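Uroporphyrinogen-III synthetase (Pseudomonas syringae pv. tomato, PDB 3RE1) probably catalyses the cyclization of the linear tetrapyrrole hydroxymethylbilane to the macrocycle uroporphyrinogen III, with loss of water, in porphyrin biosynthesis. Local coordinates at residues A[76-81]-A[106-111]. Numbering follows the deposited sequence.
Sequences PAARLA and QILLDY
A78 meets both I107 and L108 between two nearly parallel helices, whose axes approach to 9.5 Å at 15°; A78 and L108 are buried, and I107 links this inner apolar patch to the outer contact with R79. The methyl of A78 is directed toward helix 102-110. CD2 of L108 comes to 3.8 Å from A78 CB, and CG2 of I107, approaching from a neighbouring direction, lies 4.1 Å from the same A78 CB. A78 and L108 are the closest backbone pair, CA to CA 6.4 Å; the small A78 side chain allows this approach, and the branches of I107 and L108 pack against its methyl. Both L108 and A78 also rest on V72 of strand 69-72, so the apolar patch continues into the sheet of this α/β domain, which both helices cover on the same face.

The second kind of contact is the outer one, between R79 and I107. Their side chains cross at about a right angle, and CD1 of I107 sits over one face of the guanidinium, 3.3 Å above its plane and displaced toward the rim, with R79 NH1 3.7 Å from I107 CD1. A bend at chi2 (-138°) brings the arginine head across to the isoleucine.

Farther along, Y111 packs on I82 and I85 and hydrogen-bonds through its hydroxyl to D86, extending the pairing along helix 75-88.

All the direct contacts between 76-81 and 106-111 are therefore van der Waals in kind: the helix spacing is consistent with packing over a small alanine, while the arginine lends its flat face and keeps its N-H groups directed elsewhere than at I107.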
loop_
_atom_site.group_PDB
_atom_site.type_symbol
_atom_site.label_atom_id
_atom_site.label_comp_id
_atom_site.label_asym_id
_atom_site.label_seq_id
_atom_site.Cartn_x
_atom_site.Cartn_y
_atom_site.Cartn_z
ATOM N N PRO A 76 3.967 -1.623 -7.215
ATOM C CA PRO A 76 3.406 -1.145 -8.493
ATOM C C PRO A 76 4.299 -0.051 -9.109
ATOM O O PRO A 76 4.511 -0.066 -10.319
ATOM C CB PRO A 76 2.039 -0.596 -8.090
ATOM C CG PRO A 76 1.698 -1.371 -6.894
ATOM C CD PRO A 76 2.972 -1.530 -6.142
ATOM N N ALA A 77 4.821 0.870 -8.280
ATOM C CA ALA A 77 5.706 1.950 -8.762
ATOM C C ALA A 77 7.006 1.378 -9.325
ATOM O O ALA A 77 7.386 1.686 -10.443
ATOM C CB ALA A 77 6.019 2.962 -7.640
ATOM N N ALA A 78 7.678 0.553 -8.536
ATOM C CA ALA A 78 8.897 -0.110 -8.975
ATOM C C ALA A 78 8.751 -0.814 -10.350
ATOM O O ALA A 78 9.608 -0.710 -11.228
ATOM C CB ALA A 78 9.350 -1.103 -7.911
ATOM N N ARG A 79 7.649 -1.508 -10.537
ATOM C CA ARG A 79 7.458 -2.230 -11.764
ATOM C C ARG A 79 7.196 -1.320 -12.929
ATOM O O ARG A 79 7.673 -1.603 -14.020
ATOM C CB ARG A 79 6.312 -3.245 -11.630
ATOM C CG ARG A 79 6.627 -4.345 -10.619
ATOM C CD ARG A 79 6.191 -5.677 -11.136
ATOM N NE ARG A 79 6.891 -6.788 -10.493
ATOM C CZ ARG A 79 6.704 -7.151 -9.233
ATOM N NH1 ARG A 79 5.837 -6.485 -8.471
ATOM N NH2 ARG A 79 7.387 -8.178 -8.740
ATOM N N LEU A 80 6.419 -0.260 -12.729
ATOM C CA LEU A 80 6.124 0.643 -13.827
ATOM C C LEU A 80 7.350 1.477 -14.128
ATOM O O LEU A 80 7.495 2.024 -15.222
ATOM C CB LEU A 80 4.975 1.569 -13.468
ATOM C CG LEU A 80 3.547 1.042 -13.635
ATOM C CD1 LEU A 80 3.264 0.675 -15.108
ATOM C CD2 LEU A 80 3.359 -0.155 -12.758
ATOM N N ALA A 81 8.229 1.577 -13.132
ATOM C CA ALA A 81 9.421 2.392 -13.230
ATOM C C ALA A 81 10.382 1.671 -14.136
ATOM O O ALA A 81 10.803 2.228 -15.145
ATOM C CB ALA A 81 10.048 2.629 -11.840
ATOM N N GLN A 106 14.209 -5.377 -3.975
ATOM C CA GLN A 106 14.740 -6.463 -4.785
ATOM C C GLN A 106 14.288 -6.305 -6.226
ATOM O O GLN A 106 15.047 -6.544 -7.163
ATOM C CB GLN A 106 14.289 -7.814 -4.246
ATOM C CG GLN A 106 15.373 -8.591 -3.458
ATOM C CD GLN A 106 16.623 -9.023 -4.274
ATOM O OE1 GLN A 106 17.562 -9.581 -3.695
ATOM N NE2 GLN A 106 16.638 -8.770 -5.602
ATOM N N ILE A 107 13.063 -5.844 -6.410
ATOM C CA ILE A 107 12.544 -5.655 -7.747
ATOM C C ILE A 107 13.465 -4.742 -8.545
ATOM O O ILE A 107 13.865 -5.084 -9.672
ATOM C CB ILE A 107 11.135 -5.079 -7.701
ATOM C CG1 ILE A 107 10.202 -6.074 -6.988
ATOM C CG2 ILE A 107 10.655 -4.767 -9.103
ATOM C CD1 ILE A 107 8.845 -5.506 -6.581
ATOM N N LEU A 108 13.829 -3.606 -7.944
ATOM C CA LEU A 108 14.767 -2.633 -8.543
ATOM C C LEU A 108 16.185 -3.211 -8.669
ATOM O O LEU A 108 16.872 -3.027 -9.693
ATOM C CB LEU A 108 14.829 -1.365 -7.694
ATOM C CG LEU A 108 13.476 -0.717 -7.376
ATOM C CD1 LEU A 108 13.660 0.242 -6.245
ATOM C CD2 LEU A 108 12.878 -0.040 -8.626
ATOM N N LEU A 109 16.599 -3.919 -7.620
ATOM C CA LEU A 109 17.903 -4.528 -7.580
ATOM C C LEU A 109 18.062 -5.566 -8.704
ATOM O O LEU A 109 19.125 -5.675 -9.307
ATOM C CB LEU A 109 18.115 -5.170 -6.215
ATOM C CG LEU A 109 19.524 -5.473 -5.723
ATOM C CD1 LEU A 109 20.148 -6.576 -6.558
ATOM C CD2 LEU A 109 20.357 -4.196 -5.784
ATOM N N ASP A 110 17.002 -6.304 -9.000
ATOM C CA ASP A 110 17.062 -7.292 -10.071
ATOM C C ASP A 110 17.340 -6.671 -11.431
ATOM O O ASP A 110 18.052 -7.269 -12.231
ATOM C CB ASP A 110 15.765 -8.116 -10.162
ATOM C CG ASP A 110 15.643 -9.155 -9.045
ATOM O OD1 ASP A 110 16.697 -9.551 -8.468
ATOM O OD2 ASP A 110 14.485 -9.575 -8.759
ATOM N N TYR A 111 16.767 -5.499 -11.701
ATOM C CA TYR A 111 16.952 -4.865 -13.016
ATOM C C TYR A 111 18.312 -4.189 -13.131
ATOM O O TYR A 111 18.635 -3.599 -14.162
ATOM C CB TYR A 111 15.866 -3.839 -13.282
ATOM C CG TYR A 111 15.984 -3.161 -14.618
ATOM C CD1 TYR A 111 15.813 -3.878 -15.798
ATOM C CD2 TYR A 111 16.255 -1.788 -14.711
ATOM C CE1 TYR A 111 15.922 -3.252 -17.032
ATOM C CE2 TYR A 111 16.356 -1.168 -15.939
ATOM C CZ TYR A 111 16.189 -1.904 -17.093
ATOM O OH TYR A 111 16.269 -1.322 -18.331
#